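Ebony (Drosophila melanogaster, PDB 6DYM) is a nonribosomal peptide synthetase that probably joins beta-alanine to biogenic amines such as dopamine, the C-terminal domain here being an atypical condensation domain that probably forms the amide bond. Local coordinates at residues Asp30-Leu35 against Thr42-Ile47. Residues are numbered along the deposited sequence; the frame is centred on the assembly and turned at random.
Sequences DLEQWL and TDYSDI
The carboxylate of Glu32 meets the ring of Tyr44 at its edge rather than over a face, with OE2 lying in the ring plane beside the phenol oxygen; the two flat groups are turned 49° from each other. On the side of 30-35, the indole of Trp34 carries CG of Gln33 on one face, 3.5 Å above the plane and toward the rim. Two long side chains can join, through a single hydrogen bond, pieces of chain whose backbones stay well apart, and this pair is a clear case: the nearest CA atoms, those of Glu32 and Asp43, are 11.1 Å from each other. Tyr44 OH donates to Glu32 OE2 at 2.6 Å, reaching the oxygen on its anti side and 34° out of the carboxylate plane. With Glu32 CG set anti to the carbonyl carbon, that methylene lies 3.2 Å from Tyr44 OH, and a bend at chi2 (94°) turns OE2 to the hydroxyl. Both residues are buried, and the bond pairs the phenol hydroxyl with one carboxylate oxygen. Within 30-35, Gln33 NE2 donates back to Asp30 O at 3.0 Å, the acceptor lying in its amide plane. Leu93, at the start of helix 93-111, touches both Glu32 and Tyr44, while Phe99 and Val96 receive Leu31 and Leu35; the contact thus ties the loop following helix 14-25 to the first turns of helix 41-58 beside helix 93-111.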
loop_
_atom_site.group_PDB
_atom_site.type_symbol
_atom_site.label_atom_id
_atom_site.label_comp_id
_atom_site.label_asym_id
_atom_site.label_seq_id
_atom_site.Cartn_x
_atom_site.Cartn_y
_atom_site.Cartn_z
ATOM N N ASP A 30 -9.058 -6.495 2.905
ATOM C CA ASP A 30 -9.293 -7.414 4.010
ATOM C C ASP A 30 -9.748 -6.705 5.280
ATOM O O ASP A 30 -10.427 -7.323 6.104
ATOM C CB ASP A 30 -8.027 -8.232 4.268
ATOM C CG ASP A 30 -7.598 -9.040 3.047
ATOM O OD1 ASP A 30 -7.131 -8.431 2.058
ATOM O OD2 ASP A 30 -7.735 -10.283 3.077
ATOM N N LEU A 31 -9.412 -5.428 5.451
ATOM C CA LEU A 31 -9.842 -4.694 6.636
ATOM C C LEU A 31 -11.187 -4.007 6.434
ATOM O O LEU A 31 -12.050 -4.067 7.316
ATOM C CB LEU A 31 -8.789 -3.654 7.018
ATOM C CG LEU A 31 -7.477 -4.215 7.557
ATOM C CD1 LEU A 31 -6.506 -3.076 7.813
ATOM C CD2 LEU A 31 -7.716 -5.030 8.828
ATOM N N GLU A 32 -11.384 -3.360 5.282
ATOM C CA GLU A 32 -12.614 -2.618 5.031
ATOM C C GLU A 32 -13.841 -3.515 4.927
ATOM O O GLU A 32 -14.958 -3.024 5.115
ATOM C CB GLU A 32 -12.482 -1.793 3.751
ATOM C CG GLU A 32 -11.474 -0.673 3.848
ATOM C CD GLU A 32 -10.101 -1.073 3.344
ATOM O OE1 GLU A 32 -9.493 -2.001 3.924
ATOM O OE2 GLU A 32 -9.627 -0.458 2.366
ATOM N N GLN A 33 -13.665 -4.808 4.628
ATOM C CA GLN A 33 -14.818 -5.699 4.550
ATOM C C GLN A 33 -15.531 -5.804 5.889
ATOM O O GLN A 33 -16.729 -6.106 5.934
ATOM C CB GLN A 33 -14.388 -7.087 4.073
ATOM C CG GLN A 33 -13.542 -7.842 5.080
ATOM C CD GLN A 33 -13.131 -9.221 4.596
ATOM O OE1 GLN A 33 -13.934 -9.961 4.029
ATOM N NE2 GLN A 33 -11.867 -9.563 4.806
ATOM N N TRP A 34 -14.820 -5.559 6.987
ATOM C CA TRP A 34 -15.413 -5.636 8.312
ATOM C C TRP A 34 -16.030 -4.320 8.759
ATOM O O TRP A 34 -16.726 -4.294 9.781
ATOM C CB TRP A 34 -14.360 -6.105 9.323
ATOM C CG TRP A 34 -13.691 -7.377 8.891
ATOM C CD1 TRP A 34 -12.389 -7.534 8.517
ATOM C CD2 TRP A 34 -14.304 -8.666 8.765
ATOM N NE1 TRP A 34 -12.150 -8.846 8.171
ATOM C CE2 TRP A 34 -13.310 -9.561 8.315
ATOM C CE3 TRP A 34 -15.597 -9.152 8.991
ATOM C CZ2 TRP A 34 -13.570 -10.912 8.087
ATOM C CZ3 TRP A 34 -15.852 -10.492 8.765
ATOM C CH2 TRP A 34 -14.842 -11.359 8.319
ATOM N N LEU A 35 -15.804 -3.239 8.017
ATOM C CA LEU A 35 -16.413 -1.947 8.300
ATOM C C LEU A 35 -17.726 -1.741 7.560
ATOM O O LEU A 35 -18.342 -0.679 7.709
ATOM C CB LEU A 35 -15.445 -0.813 7.945
ATOM C CG LEU A 35 -14.083 -0.817 8.637
ATOM C CD1 LEU A 35 -13.199 0.299 8.092
ATOM C CD2 LEU A 35 -14.257 -0.683 10.137
ATOM N N THR A 42 -15.807 6.227 -3.616
ATOM C CA THR A 42 -15.290 7.589 -3.576
ATOM C C THR A 42 -14.435 7.846 -2.343
ATOM O O THR A 42 -13.659 8.806 -2.335
ATOM C CB THR A 42 -16.438 8.606 -3.640
ATOM O OG1 THR A 42 -17.260 8.488 -2.469
ATOM C CG2 THR A 42 -17.284 8.371 -4.885
ATOM N N ASP A 43 -14.552 7.013 -1.306
ATOM C CA ASP A 43 -13.678 7.168 -0.147
ATOM C C ASP A 43 -12.218 6.981 -0.538
ATOM O O ASP A 43 -11.334 7.684 -0.036
ATOM C CB ASP A 43 -14.075 6.183 0.953
ATOM C CG ASP A 43 -15.515 6.363 1.409
ATOM O OD1 ASP A 43 -15.967 7.525 1.499
ATOM O OD2 ASP A 43 -16.195 5.348 1.685
ATOM N N TYR A 44 -11.945 6.047 -1.452
ATOM C CA TYR A 44 -10.578 5.852 -1.921
ATOM C C TYR A 44 -10.161 6.953 -2.890
ATOM O O TYR A 44 -9.067 7.515 -2.768
ATOM C CB TYR A 44 -10.440 4.481 -2.581
ATOM C CG TYR A 44 -10.757 3.312 -1.677
ATOM C CD1 TYR A 44 -9.842 2.869 -0.726
ATOM C CD2 TYR A 44 -11.971 2.645 -1.780
ATOM C CE1 TYR A 44 -10.132 1.792 0.098
ATOM C CE2 TYR A 44 -12.270 1.572 -0.963
ATOM C CZ TYR A 44 -11.349 1.149 -0.027
ATOM O OH TYR A 44 -11.655 0.077 0.780
ATOM N N SER A 45 -11.020 7.275 -3.861
ATOM C CA SER A 45 -10.651 8.273 -4.858
ATOM C C SER A 45 -10.519 9.665 -4.249
ATOM O O SER A 45 -9.689 10.460 -4.707
ATOM C CB SER A 45 -11.665 8.275 -6.003
ATOM O OG SER A 45 -12.963 8.608 -5.546
ATOM N N ASP A 46 -11.313 9.974 -3.216
ATOM C CA ASP A 46 -11.185 11.267 -2.551
ATOM C C ASP A 46 -9.806 11.425 -1.923
ATOM O O ASP A 46 -9.192 12.495 -2.018
ATOM C CB ASP A 46 -12.272 11.431 -1.486
ATOM C CG ASP A 46 -13.640 11.740 -2.080
ATOM O OD1 ASP A 46 -13.754 11.855 -3.321
ATOM O OD2 ASP A 46 -14.610 11.856 -1.302
ATOM N N ILE A 47 -9.306 10.369 -1.276
ATOM C CA ILE A 47 -7.977 10.423 -0.669
ATOM C C ILE A 47 -6.911 10.607 -1.745
ATOM O O ILE A 47 -5.996 11.428 -1.606
ATOM C CB ILE A 47 -7.718 9.158 0.172
ATOM C CG1 ILE A 47 -8.530 9.198 1.470
ATOM C CG2 ILE A 47 -6.237 9.008 0.472
ATOM C CD1 ILE A 47 -8.745 7.830 2.104
#